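PDB 1UN8: dihydroxyacetone kinase from Citrobacter freundii, which phosphorylates dihydroxyacetone with ATP, giving dihydroxyacetone phosphate and ADP, the second step of the oxidative route of glycerol fermentation. Local coordinates for residues Ala52-Gly57 with Ala76-Asp81; Val137-Ser142 with Ala153-Val158; Glu62-Gly67 with Ser293-Leu298. All blocks are in the same frame, centred on the assembly; numbering follows the deposited sequence.

Interaction 1: residues Ala52-Gly57 with Ala76-Asp81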
loop_
_atom_site.group_PDB
_atom_site.type_symbol
_atom_site.label_atom_id
_atom_site.label_comp_id
_atom_site.label_asym_id
_atom_site.label_seq_id
_atom_site.Cartn_x
_atom_site.Cartn_y
_atom_site.Cartn_z
ATOM N N ALA A 52 -13.681 7.373 -27.488
ATOM C CA ALA A 52 -13.784 7.103 -26.067
ATOM C C ALA A 52 -13.164 5.743 -25.726
ATOM O O ALA A 52 -13.355 4.759 -26.448
ATOM C CB ALA A 52 -15.252 7.130 -25.642
ATOM N N VAL A 53 -12.411 5.696 -24.633
ATOM C CA VAL A 53 -11.803 4.452 -24.176
ATOM C C VAL A 53 -12.424 4.114 -22.816
ATOM O O VAL A 53 -12.034 4.684 -21.787
ATOM C CB VAL A 53 -10.274 4.601 -24.011
ATOM C CG1 VAL A 53 -9.649 3.285 -23.582
ATOM C CG2 VAL A 53 -9.647 5.084 -25.313
ATOM N N ILE A 54 -13.374 3.190 -22.793
ATOM C CA ILE A 54 -14.071 2.809 -21.556
ATOM C C ILE A 54 -13.516 1.509 -20.972
ATOM O O ILE A 54 -13.119 0.599 -21.719
ATOM C CB ILE A 54 -15.580 2.619 -21.794
ATOM C CG1 ILE A 54 -16.275 3.975 -21.924
ATOM C CG2 ILE A 54 -16.197 1.801 -20.670
ATOM C CD1 ILE A 54 -17.709 3.885 -22.396
ATOM N N SER A 55 -13.491 1.429 -19.647
ATOM C CA SER A 55 -13.038 0.220 -18.985
ATOM C C SER A 55 -13.855 -0.009 -17.721
ATOM O O SER A 55 -14.916 0.596 -17.528
ATOM C CB SER A 55 -11.556 0.311 -18.635
ATOM O OG SER A 55 -11.039 -0.961 -18.286
ATOM N N GLY A 56 -13.348 -0.879 -16.852
ATOM C CA GLY A 56 -14.061 -1.165 -15.622
ATOM C C GLY A 56 -14.043 -2.636 -15.269
ATOM O O GLY A 56 -13.107 -3.366 -15.624
ATOM N N GLY A 57 -15.079 -3.061 -14.552
ATOM C CA GLY A 57 -15.174 -4.435 -14.107
ATOM C C GLY A 57 -15.452 -4.415 -12.614
ATOM O O GLY A 57 -15.762 -3.358 -12.054
ATOM N N ALA A 76 -13.827 6.749 -19.195
ATOM C CA ALA A 76 -14.764 6.430 -18.132
ATOM C C ALA A 76 -14.466 5.026 -17.633
ATOM O O ALA A 76 -13.766 4.263 -18.293
ATOM C CB ALA A 76 -16.194 6.511 -18.659
ATOM N N ALA A 77 -14.999 4.690 -16.462
ATOM C CA ALA A 77 -14.803 3.363 -15.878
ATOM C C ALA A 77 -16.134 2.908 -15.301
ATOM O O ALA A 77 -16.819 3.674 -14.619
ATOM C CB ALA A 77 -13.719 3.407 -14.774
ATOM N N VAL A 78 -16.511 1.667 -15.586
ATOM C CA VAL A 78 -17.770 1.151 -15.078
ATOM C C VAL A 78 -17.411 0.244 -13.904
ATOM O O VAL A 78 -16.778 -0.802 -14.090
ATOM C CB VAL A 78 -18.512 0.349 -16.165
ATOM C CG1 VAL A 78 -20.002 0.325 -15.867
ATOM C CG2 VAL A 78 -18.224 0.943 -17.543
ATOM N N CYS A 79 -17.822 0.662 -12.706
ATOM C CA CYS A 79 -17.528 -0.047 -11.465
ATOM C C CYS A 79 -18.615 -0.985 -10.950
ATOM O O CYS A 79 -19.718 -0.546 -10.596
ATOM C CB CYS A 79 -17.192 0.968 -10.373
ATOM S SG CYS A 79 -15.984 2.218 -10.893
ATOM N N GLY A 80 -18.293 -2.278 -10.900
ATOM C CA GLY A 80 -19.244 -3.245 -10.402
ATOM C C GLY A 80 -19.025 -3.318 -8.907
ATOM O O GLY A 80 -18.214 -2.565 -8.346
ATOM N N ASP A 81 -19.746 -4.207 -8.243
ATOM C CA ASP A 81 -19.573 -4.354 -6.808
ATOM C C ASP A 81 -18.212 -5.040 -6.613
ATOM O O ASP A 81 -17.530 -5.379 -7.594
ATOM C CB ASP A 81 -20.711 -5.205 -6.240
ATOM C CG ASP A 81 -20.916 -4.991 -4.752
ATOM O OD1 ASP A 81 -22.039 -5.242 -4.273
ATOM O OD2 ASP A 81 -19.961 -4.587 -4.063
#

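Interaction 2: residues Val137-Ser142 with Ala153-Val158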
loop_
_atom_site.group_PDB
_atom_site.type_symbol
_atom_site.label_atom_id
_atom_site.label_comp_id
_atom_site.label_asym_id
_atom_site.label_seq_id
_atom_site.Cartn_x
_atom_site.Cartn_y
_atom_site.Cartn_z
ATOM N N VAL A 137 -8.331 -8.291 -22.648
ATOM C CA VAL A 137 -6.931 -8.399 -22.247
ATOM C C VAL A 137 -6.667 -9.620 -21.351
ATOM O O VAL A 137 -7.306 -9.788 -20.310
ATOM C CB VAL A 137 -6.477 -7.132 -21.508
ATOM C CG1 VAL A 137 -4.972 -7.179 -21.266
ATOM C CG2 VAL A 137 -6.837 -5.902 -22.331
ATOM N N GLY A 138 -5.732 -10.470 -21.778
ATOM C CA GLY A 138 -5.392 -11.660 -21.019
ATOM C C GLY A 138 -3.884 -11.753 -20.934
ATOM O O GLY A 138 -3.261 -12.556 -21.615
ATOM N N ASP A 139 -3.297 -10.922 -20.082
ATOM C CA ASP A 139 -1.850 -10.872 -19.938
ATOM C C ASP A 139 -1.180 -11.864 -18.981
ATOM O O ASP A 139 0.036 -12.030 -19.024
ATOM C CB ASP A 139 -1.433 -9.437 -19.575
ATOM C CG ASP A 139 -2.035 -8.961 -18.258
ATOM O OD1 ASP A 139 -3.269 -9.034 -18.087
ATOM O OD2 ASP A 139 -1.266 -8.502 -17.389
ATOM N N ASP A 140 -1.954 -12.525 -18.128
ATOM C CA ASP A 140 -1.385 -13.484 -17.182
ATOM C C ASP A 140 -0.728 -14.673 -17.892
ATOM O O ASP A 140 -1.292 -15.225 -18.834
ATOM C CB ASP A 140 -2.485 -13.966 -16.228
ATOM C CG ASP A 140 -1.981 -14.952 -15.183
ATOM O OD1 ASP A 140 -0.785 -14.905 -14.835
ATOM O OD2 ASP A 140 -2.798 -15.766 -14.701
ATOM N N ILE A 141 0.472 -15.051 -17.452
ATOM C CA ILE A 141 1.177 -16.182 -18.052
ATOM C C ILE A 141 1.346 -17.342 -17.074
ATOM O O ILE A 141 2.022 -18.329 -17.380
ATOM C CB ILE A 141 2.592 -15.788 -18.541
ATOM C CG1 ILE A 141 3.507 -15.523 -17.337
ATOM C CG2 ILE A 141 2.509 -14.591 -19.481
ATOM C CD1 ILE A 141 4.854 -14.929 -17.721
ATOM N N SER A 142 0.741 -17.224 -15.900
ATOM C CA SER A 142 0.859 -18.261 -14.889
ATOM C C SER A 142 0.269 -19.624 -15.255
ATOM O O SER A 142 0.732 -20.651 -14.767
ATOM C CB SER A 142 0.222 -17.793 -13.584
ATOM O OG SER A 142 -1.185 -17.717 -13.703
ATOM N N ALA A 153 -2.712 -6.857 -13.878
ATOM C CA ALA A 153 -2.011 -5.578 -13.924
ATOM C C ALA A 153 -1.671 -4.983 -15.291
ATOM O O ALA A 153 -1.882 -3.794 -15.522
ATOM C CB ALA A 153 -0.754 -5.651 -13.072
ATOM N N GLY A 154 -1.147 -5.807 -16.193
ATOM C CA GLY A 154 -0.773 -5.319 -17.507
ATOM C C GLY A 154 -1.869 -4.550 -18.223
ATOM O O GLY A 154 -1.597 -3.713 -19.078
ATOM N N THR A 155 -3.115 -4.838 -17.876
ATOM C CA THR A 155 -4.235 -4.171 -18.506
ATOM C C THR A 155 -4.044 -2.658 -18.579
ATOM O O THR A 155 -4.319 -2.048 -19.603
ATOM C CB THR A 155 -5.560 -4.455 -17.753
ATOM O OG1 THR A 155 -5.836 -5.867 -17.756
ATOM C CG2 THR A 155 -6.714 -3.699 -18.408
ATOM N N ILE A 156 -3.564 -2.046 -17.505
ATOM C CA ILE A 156 -3.401 -0.605 -17.528
ATOM C C ILE A 156 -2.353 -0.158 -18.536
ATOM O O ILE A 156 -2.399 0.971 -19.019
ATOM C CB ILE A 156 -3.055 -0.030 -16.134
ATOM C CG1 ILE A 156 -1.724 -0.599 -15.652
ATOM C CG2 ILE A 156 -4.210 -0.288 -15.161
ATOM C CD1 ILE A 156 -0.851 0.442 -14.944
ATOM N N LEU A 157 -1.393 -1.017 -18.854
ATOM C CA LEU A 157 -0.406 -0.621 -19.842
ATOM C C LEU A 157 -1.145 -0.527 -21.166
ATOM O O LEU A 157 -0.764 0.242 -22.053
ATOM C CB LEU A 157 0.723 -1.640 -19.938
ATOM C CG LEU A 157 1.594 -1.765 -18.689
ATOM C CD1 LEU A 157 2.728 -2.738 -18.994
ATOM C CD2 LEU A 157 2.134 -0.404 -18.269
ATOM N N VAL A 158 -2.220 -1.303 -21.293
ATOM C CA VAL A 158 -3.019 -1.283 -22.504
ATOM C C VAL A 158 -3.812 0.023 -22.526
ATOM O O VAL A 158 -3.957 0.652 -23.576
ATOM C CB VAL A 158 -3.975 -2.497 -22.569
ATOM C CG1 VAL A 158 -4.904 -2.373 -23.762
ATOM C CG2 VAL A 158 -3.163 -3.779 -22.692
#

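Interaction 3: residues Glu62-Gly67 with Ser293-Leu298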
loop_
_atom_site.group_PDB
_atom_site.type_symbol
_atom_site.label_atom_id
_atom_site.label_comp_id
_atom_site.label_asym_id
_atom_site.label_seq_id
_atom_site.Cartn_x
_atom_site.Cartn_y
_atom_site.Cartn_z
ATOM N N GLU A 62 -8.685 -1.011 -6.912
ATOM C CA GLU A 62 -8.317 0.394 -6.845
ATOM C C GLU A 62 -6.811 0.497 -6.626
ATOM O O GLU A 62 -6.236 -0.341 -5.894
ATOM C CB GLU A 62 -9.032 1.039 -5.666
ATOM C CG GLU A 62 -10.544 1.046 -5.785
ATOM C CD GLU A 62 -11.165 -0.322 -5.574
ATOM O OE1 GLU A 62 -10.491 -1.197 -5.023
ATOM O OE2 GLU A 62 -12.342 -0.524 -5.962
ATOM N N PRO A 63 -6.150 1.494 -7.223
ATOM C CA PRO A 63 -6.757 2.542 -8.063
ATOM C C PRO A 63 -7.350 2.198 -9.440
ATOM O O PRO A 63 -7.881 3.122 -10.089
ATOM C CB PRO A 63 -5.608 3.543 -8.260
ATOM C CG PRO A 63 -4.381 2.685 -8.162
ATOM C CD PRO A 63 -4.694 1.669 -7.096
ATOM N N ALA A 64 -7.280 0.953 -9.894
ATOM C CA ALA A 64 -7.905 0.616 -11.178
ATOM C C ALA A 64 -9.396 0.582 -10.931
ATOM O O ALA A 64 -9.812 0.076 -9.901
ATOM C CB ALA A 64 -7.433 -0.744 -11.654
ATOM N N HIS A 65 -10.205 1.113 -11.842
ATOM C CA HIS A 65 -9.729 1.749 -13.071
ATOM C C HIS A 65 -9.954 3.245 -13.021
ATOM O O HIS A 65 -9.476 3.989 -13.882
ATOM C CB HIS A 65 -10.456 1.166 -14.295
ATOM C CG HIS A 65 -10.134 -0.274 -14.549
ATOM N ND1 HIS A 65 -9.085 -0.671 -15.346
ATOM C CD2 HIS A 65 -10.722 -1.413 -14.104
ATOM C CE1 HIS A 65 -9.042 -1.993 -15.387
ATOM N NE2 HIS A 65 -10.025 -2.467 -14.639
ATOM N N VAL A 66 -10.689 3.686 -12.004
ATOM C CA VAL A 66 -10.982 5.107 -11.821
ATOM C C VAL A 66 -9.704 5.961 -11.764
ATOM O O VAL A 66 -9.694 7.100 -12.206
ATOM C CB VAL A 66 -11.799 5.323 -10.538
ATOM C CG1 VAL A 66 -11.919 6.780 -10.236
ATOM C CG2 VAL A 66 -13.173 4.654 -10.633
ATOM N N GLY A 67 -8.629 5.400 -11.213
ATOM C CA GLY A 67 -7.354 6.087 -11.085
ATOM C C GLY A 67 -6.646 6.282 -12.415
ATOM O O GLY A 67 -5.629 6.998 -12.509
ATOM N N SER A 293 1.028 0.506 -5.870
ATOM C CA SER A 293 -0.225 -0.229 -5.867
ATOM C C SER A 293 -1.004 0.317 -7.047
ATOM O O SER A 293 -1.590 1.386 -6.951
ATOM C CB SER A 293 -0.984 0.016 -4.562
ATOM O OG SER A 293 -0.249 -0.465 -3.443
ATOM N N LEU A 294 -0.999 -0.411 -8.163
ATOM C CA LEU A 294 -1.674 0.029 -9.386
ATOM C C LEU A 294 -2.942 -0.754 -9.728
ATOM O O LEU A 294 -3.979 -0.160 -10.032
ATOM C CB LEU A 294 -0.678 -0.026 -10.537
ATOM C CG LEU A 294 0.535 0.868 -10.268
ATOM C CD1 LEU A 294 1.600 0.651 -11.318
ATOM C CD2 LEU A 294 0.080 2.315 -10.245
ATOM N N VAL A 295 -2.856 -2.078 -9.702
ATOM C CA VAL A 295 -4.013 -2.932 -9.967
ATOM C C VAL A 295 -3.966 -3.910 -8.794
ATOM O O VAL A 295 -3.163 -4.856 -8.784
ATOM C CB VAL A 295 -3.872 -3.698 -11.306
ATOM C CG1 VAL A 295 -5.052 -4.623 -11.497
ATOM C CG2 VAL A 295 -3.797 -2.720 -12.472
ATOM N N THR A 296 -4.814 -3.669 -7.800
ATOM C CA THR A 296 -4.812 -4.483 -6.596
ATOM C C THR A 296 -5.864 -5.551 -6.489
ATOM O O THR A 296 -6.697 -5.715 -7.367
ATOM C CB THR A 296 -4.950 -3.611 -5.343
ATOM O OG1 THR A 296 -6.227 -2.964 -5.363
ATOM C CG2 THR A 296 -3.834 -2.571 -5.284
ATOM N N ALA A 297 -5.795 -6.277 -5.377
ATOM C CA ALA A 297 -6.723 -7.354 -5.024
ATOM C C ALA A 297 -6.984 -7.064 -3.547
ATOM O O ALA A 297 -6.610 -7.834 -2.656
ATOM C CB ALA A 297 -6.045 -8.717 -5.199
ATOM N N LEU A 298 -7.612 -5.921 -3.308
ATOM C CA LEU A 298 -7.878 -5.457 -1.963
ATOM C C LEU A 298 -6.537 -5.443 -1.221
ATOM O O LEU A 298 -5.579 -4.848 -1.718
ATOM C CB LEU A 298 -8.905 -6.363 -1.284
ATOM C CG LEU A 298 -10.293 -6.202 -1.919
ATOM C CD1 LEU A 298 -11.295 -7.168 -1.320
ATOM C CD2 LEU A 298 -10.750 -4.778 -1.712
HETATM O O HOH W 1 -8.575 -1.945 -3.363
#

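Interaction 1: residues Ala52-Gly57 with Ala76-Asp81
Val78 meets strand 52-57 with both backbone and side chain. Its N donates to Ser55 O at 2.7 Å, and its O receives Gly57 N at 2.9 Å. One residue thus bonds to the neighbours of its partner Gly56, the signature of parallel strand pairing. With CG1 turned anti to the backbone N (chi1 -156°), Val78 offers CG2 to Ile54 CG2 at 3.8 Å, a fit suited to two branched side chains on one face.

Ala76 takes part at the near end of the contact. Ala76 O accepts from Ser55 N at 3.2 Å, and its methyl CB lies 4.1 Å from Ile54 CG1; a side chain this small leaves room for the larger isoleucine beside it.

Gly57 carries the pairing on to Gly80, whose N donates to Gly57 O at 3.0 Å. Gly56 and Gly57 both have strongly positive phi, an extended conformation that glycine adopts readily because it has no CB to press on the preceding carbonyl. The bare Gly56 CA also lets Val78 O approach to 3.1 Å in a CA-H...O contact. Beyond Gly57 the chain enters the substrate-binding residues Gly58 to His61.

Within the sheet, strand 52-59 is flanked on its other edge by parallel strand 104-109, and strand 76-80 by antiparallel strand 40-43. Helix 88-98 packs on the Ile54 and Val78 face. From the face of Ser55, whose OG bonds Ile107 O, and Cys79, side chains reach helices 155-167 and 12-22 respectively.

Interaction 2: residues Val137-Ser142 with Ala153-Val158
Asp139 reaches Gly154 through one oxygen of its carboxylate: OD2 accepts a weak, bent hydrogen bond from Gly154 N (3.0 Å, 125° at the hydrogen) and lies 3.2 Å from Gly154 CA. Glycine suits this spot because no CB stands between its backbone and the acid. Asp139 CG sits between its own backbone N and carbonyl carbon (chi1 61°), a torsion that swings the carboxylate across to the turn leading into helix 155-167. The N-H groups of Ile152 and Gly154, just ahead of that helix, probably help to stabilise the negative charge of Asp139.

Next to this polar contact is an apolar one. Val137 CG1 lies 3.8 Å from Thr155 OG1 and 4.1 Å from Val158 CG2, the two valine side chains lying alongside with opposed directions. Compact branched side chains allow the strand end and the first helical turn to lie close together. Thr155 crosses Val137 obliquely while its hydroxyl is bonded to Ile152 O, so the buried hydroxyl is satisfied although Val137 CB and CG1 lie against it.

The carboxylate is positioned by a second shell: Asp139 OD1 accepts from Ile152 N, and OD2 also pairs with Ser188 OG. Farther along the loop, Asp140 forms an Asx turn, its OD1 taking Ser142 N at 3.0 Å from above the carboxylate plane, and its OD2 receiving Ser142 OG at 2.7 Å on the syn side. Both bonds hold the chain as it leaves the strand.

Val137 ends strand 132-137, which pairs with strand 104-109 in one sheet. Asp139 adjoins strand 186-192 of the other sheet, and Ala153 and Leu157 pack on strands 254-260 and 301-309, so the contact lies where the two sheets of the domain meet.

Interaction 3: residues Glu62-Gly67 with Ser293-Leu298
Thr296 points its side chain at the backbone of Glu62. Starting from the root, Thr296 CB lies 3.6 Å from Glu62 O. Its methyl CG2, turned anti to the carbonyl carbon, lies 3.3 Å from the same oxygen. The hydroxyl takes the remaining branch, between the backbone N and carbonyl carbon (chi1 64°), and there Thr296 OG1 donates to Glu62 O at 2.7 Å, arriving 25° out of the carbonyl plane. A threonine suits the place: one branch bonds the carbonyl while the other packs beside it. The hydroxyl also receives a hydrogen bond from a water, which donates as well to Glu62 OE1 at 2.6 Å. The glutamate is thus linked to Thr296 through both its backbone and its side chain, while its other oxygen, OE2, accepts from Gly60 N.

Pro63 follows, joined to Glu62 by a cis peptide bond. Its CD and CG are set against two carbonyl oxygens: CD is 3.1 Å from Ser293 O and CG 3.4 Å from Leu294 O. The ring lacks an N-H to satisfy, and CD, bonded to the ring nitrogen, is mildly polarised and suits a neighbouring oxygen. Beyond it Ala64 CB touches Val295 CG2 at 4.2 Å, a small apolar join between two backbones running close together. Val266 of the second subunit packs on both Pro63 and Ser293, so the dimer interface borders the contact.

Neither segment forms a strand pair here (66-67 open a 3-10 turn), and both border the substrate site. Thr296 O accepts from His61 ND1, and His65 NE2 pairs with Lys109 NZ; His61 and Lys109 both bind substrate. The contact is consistent with a second-shell position beside the dihydroxyacetone site of the DhaK domain, next to the substrate-binding residues Gly58 to His61.

How the interactions relate
From the N terminus, strand 52-57 is followed by loop 62-67 and then 76-81, which closes interaction 1. Loop 62-67 waits much longer for its partner, 293-298, so interactions 1 and 3 cross. Interaction 2 closes a short loop between 137-142 and 153-158; it follows interaction 1 in series and is nested within the long excursion of interaction 3. Space reunites them: His65 lies against Ser55 and Ala77 of interaction 1, while Val295 meets Ala153 and Ile156 of interaction 2. Interaction 1 builds one sheet, interaction 2 joins the end of strand 132-137 to helix 155-167, and interaction 3 ties a loop of the first sheet to a loop of the second beside the substrate site.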